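Long-range contacts in aminotransferase (Psychrobacter arcticus 273-4, PDB 3IF2), which probably catalyses pyridoxal-phosphate-dependent transamination of amino acids, perhaps between valine and pyruvate: residues A209-R214 and P241-N246; L370-L375 and E413-S418. All blocks are in the same frame, centred on the assembly; numbering follows the deposited sequence.

Contact 1 (A209-R214 and P241-N246). With PLP (pyridoxal-5'-phosphate), chain C.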
ATOM      1  N   ALA A 209     -13.693  13.625  12.971  1.00 36.68           N
ATOM      2  CA  ALA A 209     -12.466  13.452  13.757  1.00 36.30           C
ATOM      3  C   ALA A 209     -11.671  14.747  13.780  1.00 36.37           C
ATOM      4  O   ALA A 209     -11.943  15.638  12.981  1.00 35.69           O
ATOM      5  CB  ALA A 209     -11.619  12.347  13.164  1.00 36.16           C
ATOM      6  N   ILE A 210     -10.721  14.847  14.717  1.00 36.68           N
ATOM      7  CA  ILE A 210      -9.781  15.975  14.786  1.00 36.93           C
ATOM      8  C   ILE A 210      -8.418  15.392  14.442  1.00 37.35           C
ATOM      9  O   ILE A 210      -8.104  14.285  14.882  1.00 38.04           O
ATOM     10  CB  ILE A 210      -9.716  16.655  16.167  1.00 36.87           C
ATOM     11  CG1 ILE A 210     -11.094  17.188  16.567  1.00 37.46           C
ATOM     12  CG2 ILE A 210      -8.735  17.822  16.137  1.00 36.20           C
ATOM     13  CD1 ILE A 210     -11.119  17.909  17.927  1.00 37.80           C
ATOM     14  N   CYS A 211      -7.619  16.121  13.661  1.00 37.72           N
ATOM     15  CA  CYS A 211      -6.280  15.666  13.283  1.00 38.06           C
ATOM     16  C   CYS A 211      -5.205  16.754  13.196  1.00 37.98           C
ATOM     17  O   CYS A 211      -5.485  17.873  12.770  1.00 38.17           O
ATOM     18  CB  CYS A 211      -6.336  14.937  11.945  1.00 38.61           C
ATOM     19  SG  CYS A 211      -4.749  14.161  11.512  1.00 39.41           S
ATOM     20  N   CYS A 212      -3.978  16.395  13.592  1.00 38.05           N
ATOM     21  CA  CYS A 212      -2.815  17.270  13.450  1.00 38.67           C
ATOM     22  C   CYS A 212      -1.481  16.533  13.553  1.00 38.77           C
ATOM     23  O   CYS A 212      -1.422  15.450  14.117  1.00 38.85           O
ATOM     24  CB  CYS A 212      -2.827  18.360  14.504  1.00 39.36           C
ATOM     25  SG  CYS A 212      -2.673  17.682  16.124  1.00 40.25           S
ATOM     26  N   SER A 213      -0.431  17.158  13.014  1.00 38.78           N
ATOM     27  CA  SER A 213       0.930  16.652  13.041  1.00 38.53           C
ATOM     28  C   SER A 213       1.695  17.348  14.160  1.00 39.02           C
ATOM     29  O   SER A 213       1.532  18.557  14.352  1.00 38.90           O
ATOM     30  CB  SER A 213       1.619  16.831  11.687  1.00 39.09           C
ATOM     31  OG  SER A 213       1.489  18.138  11.177  1.00 39.40           O
ATOM     32  N   ARG A 214       2.509  16.569  14.890  1.00 39.04           N
ATOM     33  CA  ARG A 214       3.261  17.047  16.048  1.00 39.17           C
ATOM     34  C   ARG A 214       4.624  16.327  16.176  1.00 39.30           C
ATOM     35  O   ARG A 214       4.666  15.155  16.589  1.00 39.57           O
ATOM     36  CB  ARG A 214       2.415  16.834  17.318  1.00 39.54           C
ATOM     37  CG  ARG A 214       2.866  17.645  18.519  1.00 39.32           C
ATOM     38  CD  ARG A 214       2.246  17.132  19.786  1.00 39.56           C
ATOM     39  NE  ARG A 214       2.530  18.003  20.930  1.00 39.31           N
ATOM     40  CZ  ARG A 214       2.533  17.642  22.219  1.00 39.59           C
ATOM     41  NH1 ARG A 214       2.315  16.379  22.618  1.00 39.42           N
ATOM     42  NH2 ARG A 214       2.797  18.566  23.146  1.00 40.09           N
ATOM     43  N   PRO A 241     -12.698  11.010  17.659  1.00 38.85           N
ATOM     44  CA  PRO A 241     -11.328  10.805  18.078  1.00 37.99           C
ATOM     45  C   PRO A 241     -10.388  11.940  17.691  1.00 36.73           C
ATOM     46  O   PRO A 241     -10.705  12.748  16.808  1.00 36.27           O
ATOM     47  CB  PRO A 241     -10.945   9.524  17.342  1.00 38.20           C
ATOM     48  CG  PRO A 241     -11.699   9.589  16.118  1.00 38.62           C
ATOM     49  CD  PRO A 241     -13.025  10.140  16.517  1.00 38.89           C
ATOM     50  N   LEU A 242      -9.241  11.953  18.367  1.00 35.61           N
ATOM     51  CA  LEU A 242      -8.135  12.870  18.119  1.00 35.60           C
ATOM     52  C   LEU A 242      -7.012  12.038  17.478  1.00 36.30           C
ATOM     53  O   LEU A 242      -6.403  11.186  18.137  1.00 36.93           O
ATOM     54  CB  LEU A 242      -7.678  13.496  19.427  1.00 35.26           C
ATOM     55  CG  LEU A 242      -6.466  14.407  19.445  1.00 35.41           C
ATOM     56  CD1 LEU A 242      -6.607  15.523  18.419  1.00 35.19           C
ATOM     57  CD2 LEU A 242      -6.300  14.954  20.877  1.00 35.39           C
ATOM     58  N   ILE A 243      -6.781  12.264  16.186  1.00 36.07           N
ATOM     59  CA  ILE A 243      -5.760  11.582  15.418  1.00 35.58           C
ATOM     60  C   ILE A 243      -4.519  12.444  15.559  1.00 36.88           C
ATOM     61  O   ILE A 243      -4.607  13.653  15.370  1.00 36.93           O
ATOM     62  CB  ILE A 243      -6.140  11.459  13.919  1.00 34.94           C
ATOM     63  CG1 ILE A 243      -7.541  10.827  13.745  1.00 34.18           C
ATOM     64  CG2 ILE A 243      -5.103  10.628  13.182  1.00 34.40           C
ATOM     65  CD1 ILE A 243      -8.004  10.755  12.336  1.00 33.48           C
ATOM     66  N   ILE A 244      -3.372  11.837  15.887  1.00 37.86           N
ATOM     67  CA  ILE A 244      -2.093  12.575  16.056  1.00 37.47           C
ATOM     68  C   ILE A 244      -0.990  11.907  15.224  1.00 37.05           C
ATOM     69  O   ILE A 244      -0.643  10.750  15.461  1.00 34.91           O
ATOM     70  CB  ILE A 244      -1.628  12.638  17.526  1.00 37.99           C
ATOM     71  CG1 ILE A 244      -2.758  13.150  18.429  1.00 37.72           C
ATOM     72  CG2 ILE A 244      -0.328  13.503  17.642  1.00 37.17           C
ATOM     73  CD1 ILE A 244      -2.350  13.244  19.880  1.00 38.00           C
ATOM     74  N   ASP A 245      -0.434  12.675  14.281  1.00 37.35           N
ATOM     75  CA  ASP A 245       0.613  12.229  13.361  1.00 37.30           C
ATOM     76  C   ASP A 245       1.984  12.518  13.976  1.00 38.38           C
ATOM     77  O   ASP A 245       2.389  13.688  14.015  1.00 38.38           O
ATOM     78  CB  ASP A 245       0.384  12.969  12.028  1.00 37.02           C
ATOM     79  CG  ASP A 245       1.436  12.701  10.958  1.00 36.65           C
ATOM     80  OD1 ASP A 245       2.387  11.898  11.128  1.00 36.64           O
ATOM     81  OD2 ASP A 245       1.242  13.293   9.869  1.00 35.99           O
ATOM     82  N   ASN A 246       2.671  11.468  14.478  1.00 39.26           N
ATOM     83  CA  ASN A 246       4.051  11.595  15.023  1.00 39.86           C
ATOM     84  C   ASN A 246       5.127  11.187  14.047  1.00 39.32           C
ATOM     85  O   ASN A 246       6.149  10.656  14.456  1.00 40.03           O
ATOM     86  CB  ASN A 246       4.273  10.782  16.291  1.00 41.26           C
ATOM     87  CG  ASN A 246       3.426  11.220  17.381  1.00 43.09           C
ATOM     88  OD1 ASN A 246       2.206  11.087  17.292  1.00 45.32           O
ATOM     89  ND2 ASN A 246       4.042  11.740  18.458  1.00 43.65           N
TER
HETATM   90  N1  PLP C 500       3.360  12.895   8.426  1.00 49.48           N
HETATM   91  C2  PLP C 500       4.114  14.019   8.161  1.00 50.57           C
HETATM   92  C2A PLP C 500       3.955  15.192   9.074  1.00 50.11           C
HETATM   93  C3  PLP C 500       5.008  14.023   7.066  1.00 51.41           C
HETATM   94  O3  PLP C 500       5.778  15.116   6.769  1.00 50.06           O
HETATM   95  C4  PLP C 500       5.105  12.884   6.232  1.00 52.20           C
HETATM   96  C4A PLP C 500       5.867  13.044   4.921  1.00 53.42           C
HETATM   97  O4A PLP C 500       6.713  12.217   4.558  1.00 54.71           O
HETATM   98  C5  PLP C 500       4.304  11.732   6.530  1.00 50.64           C
HETATM   99  C6  PLP C 500       3.442  11.778   7.641  1.00 49.70           C
HETATM  100  C5A PLP C 500       4.299  10.455   5.665  1.00 48.52           C
HETATM  101  O4P PLP C 500       5.293   9.518   6.024  1.00 45.22           O
HETATM  102  P   PLP C 500       5.248   8.015   5.464  1.00 40.81           P
HETATM  103  O1P PLP C 500       4.117   7.575   4.566  1.00 40.33           O
HETATM  104  O2P PLP C 500       5.189   7.235   6.734  1.00 40.66           O
HETATM  105  O3P PLP C 500       6.519   7.843   4.731  1.00 38.75           O

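Contact 2 (L370-L375 and E413-S418)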
ATOM      1  N   LEU A 370       9.806  29.853   6.340  1.00 34.65           N
ATOM      2  CA  LEU A 370      10.214  31.251   6.179  1.00 35.43           C
ATOM      3  C   LEU A 370       9.021  32.103   5.774  1.00 36.24           C
ATOM      4  O   LEU A 370       8.306  31.722   4.848  1.00 36.14           O
ATOM      5  CB  LEU A 370      11.310  31.373   5.100  1.00 35.46           C
ATOM      6  CG  LEU A 370      12.759  30.951   5.426  1.00 35.53           C
ATOM      7  CD1 LEU A 370      12.848  29.667   6.197  1.00 35.03           C
ATOM      8  CD2 LEU A 370      13.588  30.851   4.149  1.00 35.51           C
ATOM      9  N   TRP A 371       8.825  33.234   6.473  1.00 36.26           N
ATOM     10  CA  TRP A 371       7.742  34.212   6.209  1.00 35.84           C
ATOM     11  C   TRP A 371       8.329  35.573   5.786  1.00 35.54           C
ATOM     12  O   TRP A 371       8.951  36.257   6.587  1.00 35.36           O
ATOM     13  CB  TRP A 371       6.845  34.338   7.448  1.00 35.69           C
ATOM     14  CG  TRP A 371       5.754  35.400   7.404  1.00 35.70           C
ATOM     15  CD1 TRP A 371       5.103  35.888   6.293  1.00 36.21           C
ATOM     16  CD2 TRP A 371       5.114  36.006   8.529  1.00 35.55           C
ATOM     17  NE1 TRP A 371       4.149  36.814   6.657  1.00 35.66           N
ATOM     18  CE2 TRP A 371       4.123  36.900   8.024  1.00 35.48           C
ATOM     19  CE3 TRP A 371       5.283  35.899   9.920  1.00 35.48           C
ATOM     20  CZ2 TRP A 371       3.310  37.682   8.865  1.00 34.95           C
ATOM     21  CZ3 TRP A 371       4.470  36.691  10.766  1.00 35.55           C
ATOM     22  CH2 TRP A 371       3.500  37.573  10.227  1.00 35.13           C
ATOM     23  N   PHE A 372       8.119  35.931   4.520  1.00 35.81           N
ATOM     24  CA  PHE A 372       8.554  37.199   3.941  1.00 35.98           C
ATOM     25  C   PHE A 372       7.401  38.192   4.083  1.00 36.18           C
ATOM     26  O   PHE A 372       6.495  38.191   3.251  1.00 35.98           O
ATOM     27  CB  PHE A 372       8.925  37.011   2.457  1.00 35.91           C
ATOM     28  CG  PHE A 372       9.938  35.931   2.216  1.00 36.11           C
ATOM     29  CD1 PHE A 372      11.265  36.106   2.602  1.00 36.72           C
ATOM     30  CD2 PHE A 372       9.583  34.746   1.577  1.00 36.12           C
ATOM     31  CE1 PHE A 372      12.213  35.102   2.376  1.00 36.51           C
ATOM     32  CE2 PHE A 372      10.522  33.745   1.344  1.00 36.05           C
ATOM     33  CZ  PHE A 372      11.837  33.923   1.746  1.00 36.16           C
ATOM     34  N   LYS A 373       7.412  39.012   5.141  1.00 36.78           N
ATOM     35  CA  LYS A 373       6.346  40.025   5.346  1.00 38.10           C
ATOM     36  C   LYS A 373       6.296  41.022   4.167  1.00 38.06           C
ATOM     37  O   LYS A 373       7.330  41.558   3.787  1.00 37.73           O
ATOM     38  CB  LYS A 373       6.512  40.823   6.663  1.00 38.75           C
ATOM     39  CG  LYS A 373       6.192  40.128   8.026  1.00 39.32           C
ATOM     40  CD  LYS A 373       6.449  41.169   9.169  1.00 40.02           C
ATOM     41  CE  LYS A 373       6.280  40.660  10.625  1.00 40.45           C
ATOM     42  NZ  LYS A 373       4.892  40.594  11.172  1.00 40.42           N
ATOM     43  N   ASP A 374       5.106  41.226   3.587  1.00 38.65           N
ATOM     44  CA  ASP A 374       4.861  42.183   2.470  1.00 39.09           C
ATOM     45  C   ASP A 374       5.714  41.956   1.215  1.00 38.31           C
ATOM     46  O   ASP A 374       6.217  42.908   0.619  1.00 37.25           O
ATOM     47  CB  ASP A 374       5.035  43.642   2.946  1.00 40.22           C
ATOM     48  CG  ASP A 374       4.253  43.954   4.207  1.00 41.36           C
ATOM     49  OD1 ASP A 374       3.191  43.336   4.447  1.00 42.44           O
ATOM     50  OD2 ASP A 374       4.713  44.834   4.960  1.00 42.41           O
ATOM     51  N   LEU A 375       5.855  40.693   0.815  1.00 38.42           N
ATOM     52  CA  LEU A 375       6.655  40.343  -0.362  1.00 38.42           C
ATOM     53  C   LEU A 375       5.903  40.872  -1.596  1.00 38.77           C
ATOM     54  O   LEU A 375       4.690  40.636  -1.706  1.00 38.83           O
ATOM     55  CB  LEU A 375       6.892  38.827  -0.439  1.00 38.04           C
ATOM     56  CG  LEU A 375       7.834  38.255  -1.516  1.00 37.84           C
ATOM     57  CD1 LEU A 375       9.219  38.867  -1.457  1.00 37.47           C
ATOM     58  CD2 LEU A 375       7.923  36.717  -1.411  1.00 36.72           C
ATOM     59  N   GLU A 413       2.760  34.276   1.378  1.00 34.04           N
ATOM     60  CA  GLU A 413       3.990  34.928   1.889  1.00 33.90           C
ATOM     61  C   GLU A 413       5.038  33.999   2.514  1.00 33.44           C
ATOM     62  O   GLU A 413       6.062  34.479   2.960  1.00 32.70           O
ATOM     63  CB  GLU A 413       3.613  36.063   2.866  1.00 33.74           C
ATOM     64  CG  GLU A 413       3.011  37.279   2.168  1.00 33.33           C
ATOM     65  CD  GLU A 413       2.722  38.445   3.099  1.00 33.81           C
ATOM     66  OE1 GLU A 413       2.791  38.276   4.343  1.00 33.95           O
ATOM     67  OE2 GLU A 413       2.405  39.547   2.568  1.00 34.16           O
ATOM     68  N   CYS A 414       4.828  32.682   2.498  1.00 33.51           N
ATOM     69  CA  CYS A 414       5.793  31.764   3.094  1.00 33.58           C
ATOM     70  C   CYS A 414       6.347  30.701   2.160  1.00 33.38           C
ATOM     71  O   CYS A 414       5.807  30.484   1.070  1.00 32.55           O
ATOM     72  CB  CYS A 414       5.199  31.125   4.350  1.00 33.91           C
ATOM     73  SG  CYS A 414       4.629  32.349   5.492  1.00 34.11           S
ATOM     74  N   ILE A 415       7.482  30.114   2.565  1.00 33.47           N
ATOM     75  CA  ILE A 415       8.071  28.963   1.866  1.00 34.00           C
ATOM     76  C   ILE A 415       8.535  27.896   2.867  1.00 34.93           C
ATOM     77  O   ILE A 415       8.868  28.229   4.007  1.00 36.03           O
ATOM     78  CB  ILE A 415       9.214  29.346   0.845  1.00 33.90           C
ATOM     79  CG1 ILE A 415      10.516  29.798   1.533  1.00 33.97           C
ATOM     80  CG2 ILE A 415       8.711  30.406  -0.185  1.00 31.98           C
ATOM     81  CD1 ILE A 415      11.612  30.231   0.532  1.00 33.80           C
ATOM     82  N   ARG A 416       8.486  26.625   2.456  1.00 35.19           N
ATOM     83  CA  ARG A 416       9.057  25.512   3.236  1.00 35.56           C
ATOM     84  C   ARG A 416      10.422  25.181   2.598  1.00 35.79           C
ATOM     85  O   ARG A 416      10.532  25.090   1.356  1.00 35.05           O
ATOM     86  CB  ARG A 416       8.168  24.268   3.231  1.00 35.51           C
ATOM     87  CG  ARG A 416       8.573  23.236   4.257  1.00 36.01           C
ATOM     88  CD  ARG A 416       7.888  21.905   4.001  1.00 36.26           C
ATOM     89  NE  ARG A 416       8.381  21.231   2.810  1.00 36.53           N
ATOM     90  CZ  ARG A 416       7.884  20.096   2.314  1.00 36.30           C
ATOM     91  NH1 ARG A 416       6.868  19.454   2.899  1.00 35.60           N
ATOM     92  NH2 ARG A 416       8.432  19.582   1.220  1.00 36.88           N
HETATM   93  N   MSE A 417      11.434  25.016   3.454  1.00 36.12           N
HETATM   94  CA  MSE A 417      12.818  24.713   3.055  1.00 36.56           C
HETATM   95  C   MSE A 417      13.303  23.494   3.824  1.00 36.66           C
HETATM   96  O   MSE A 417      13.183  23.468   5.039  1.00 36.45           O
HETATM   97  CB  MSE A 417      13.705  25.901   3.411  1.00 36.31           C
HETATM   98  CG  MSE A 417      15.138  25.777   2.933  1.00 36.34           C
HETATM   99 SE   MSE A 417      16.198  27.299   3.445  0.75 34.70          SE
HETATM  100  CE  MSE A 417      16.150  26.965   5.332  1.00 34.53           C
ATOM    101  N   SER A 418      13.853  22.501   3.134  1.00 37.75           N
ATOM    102  CA  SER A 418      14.354  21.302   3.815  1.00 38.55           C
ATOM    103  C   SER A 418      15.757  21.529   4.404  1.00 37.36           C
ATOM    104  O   SER A 418      16.678  21.918   3.682  1.00 36.99           O
ATOM    105  CB  SER A 418      14.393  20.085   2.890  1.00 39.81           C
ATOM    106  OG  SER A 418      14.902  18.946   3.622  1.00 42.24           O
TER
HETATM  107  O   HOH W   1       3.120  40.709   5.681  1.00 27.17           O

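Contact 1 (A209-R214 and P241-N246)
Ile210 and Leu242, Cys211 and Ile243, Cys212 and Ile244, and Ser213 and Asp245 pair in parallel register. Strands 209-213 and 242-245 run 16° apart. The backbone bonds alternate across the pair. Ile243 N binds Ile210 O at 2.7 Å. The Cys212 N bond to Ile243 O is weak. Ile210 CG2 meets Leu242 CD1 at 3.9 Å, on the face covered by helix 225-237. On the other face, Cys211 SG lies 3.9 Å from Ile243 CB, and Phe123 of helix 115-125 packs against Cys211. Ser213 and Asp245 share that second face, at the cofactor end. Ser213 OG bonds to Glu154, and Ser213 CB sits 3.9 Å from PLP C2A, the methyl carbon of the cofactor.

Asp245 starts with CB 3.7 Å from Cys212 O. CG is anti to the backbone N (chi1 176°), which carries the carboxylate off the sheet face, at the C-terminal end of the strand, to the pyridine nitrogen. Asp245 CG itself lies 3.2 Å from PLP N1. PLP N1 donates to both oxygens of Asp245, to OD2 at 2.6 Å and weakly to OD1 at 3.0 Å. OD2 also bonds to Tyr158 OH, and OD1 to the backbone N of Ala247. These two partners hold the carboxylate in place for the ring nitrogen. An asparagine here would replace one carboxylate oxygen with an NH2 group and would probably leave the N1 proton with a poorer acceptor.

The aspartate at the strand end facing the pyridine nitrogen is characteristic of fold type I aminotransferases. As in that family, the pairing is consistent with a protonated ring nitrogen, which would strengthen the cofactor as an electron sink.

Contact 2 (L370-L375 and E413-S418)
Leu370 and Ile415 form an antiparallel hydrogen-bonded pair, with Trp371 and Cys414 the non-hydrogen-bonded pair next to it, and the N-to-C directions of strands 370-372 and 414-418 are 155° apart. Leu370 N binds Ile415 O, and Ile415 N binds Leu370 O in return. Phe372 N adds a bond to Glu413 O. These are adjacent inner strands of a six-stranded mixed sheet, consistent with the small domain of a fold type I aminotransferase.

Leu370 CB lies 4.0 Å from Ile415 CG1, and Ile415 CD1 meets the edge of the Phe372 ring, 3.8 Å from Phe372 CE2. Helix 423-441 packs against Phe372, through Val437 and Tyr441, and against Met417.

Trp371 and Cys414 lie on the opposite face. Cys414 SG is 3.6 Å from Trp371 CB and approaches the indole obliquely. Trp371 NE1 donates to Glu413 OE1 at 3.1 Å, nearly in the ring plane, and reaches the anti side of the carboxylate. The Glu413 chain is extended beyond CG (chi2 -176°), which carries its carboxylate to the type II turn from Phe372 to Leu375. Glu413 OE2 takes a weak bond from Asp374 N at 3.3 Å. Its stronger partner is Gln409 NE2, outside the two segments.

Asp374 OD1 lies 4.3 Å from Glu413 OE2. A water donates to Asp374 OD1 and to Glu413 OE1, and so bridges the two acids. The N-H donors and this water would probably offset part of the repulsion between them. Glu413 thus links the turn to its neighbouring strand through side-chain bonds, beyond the last backbone bond.

In the fold
The contacts follow one another along the chain and neither nest nor cross. Contact 1 closes first, around the 26 residues that hold helix 225-237. It completes a beta-alpha-beta unit in the large mixed sheet of the cofactor-binding domain. The chain then adds strands 268-273 and 285-288 to that sheet and runs through the long helix 324-351. Contact 2 closes later, around helix 379-388 and the short strands 391-392 and 394-395, in the second mixed sheet. The centres of contact 1 and contact 2 are about 25 Å apart. Arg416, from contact 2, hydrogen-bonds to Asn217, which hydrogen-bonds the cofactor and lies in the loop closed by contact 1.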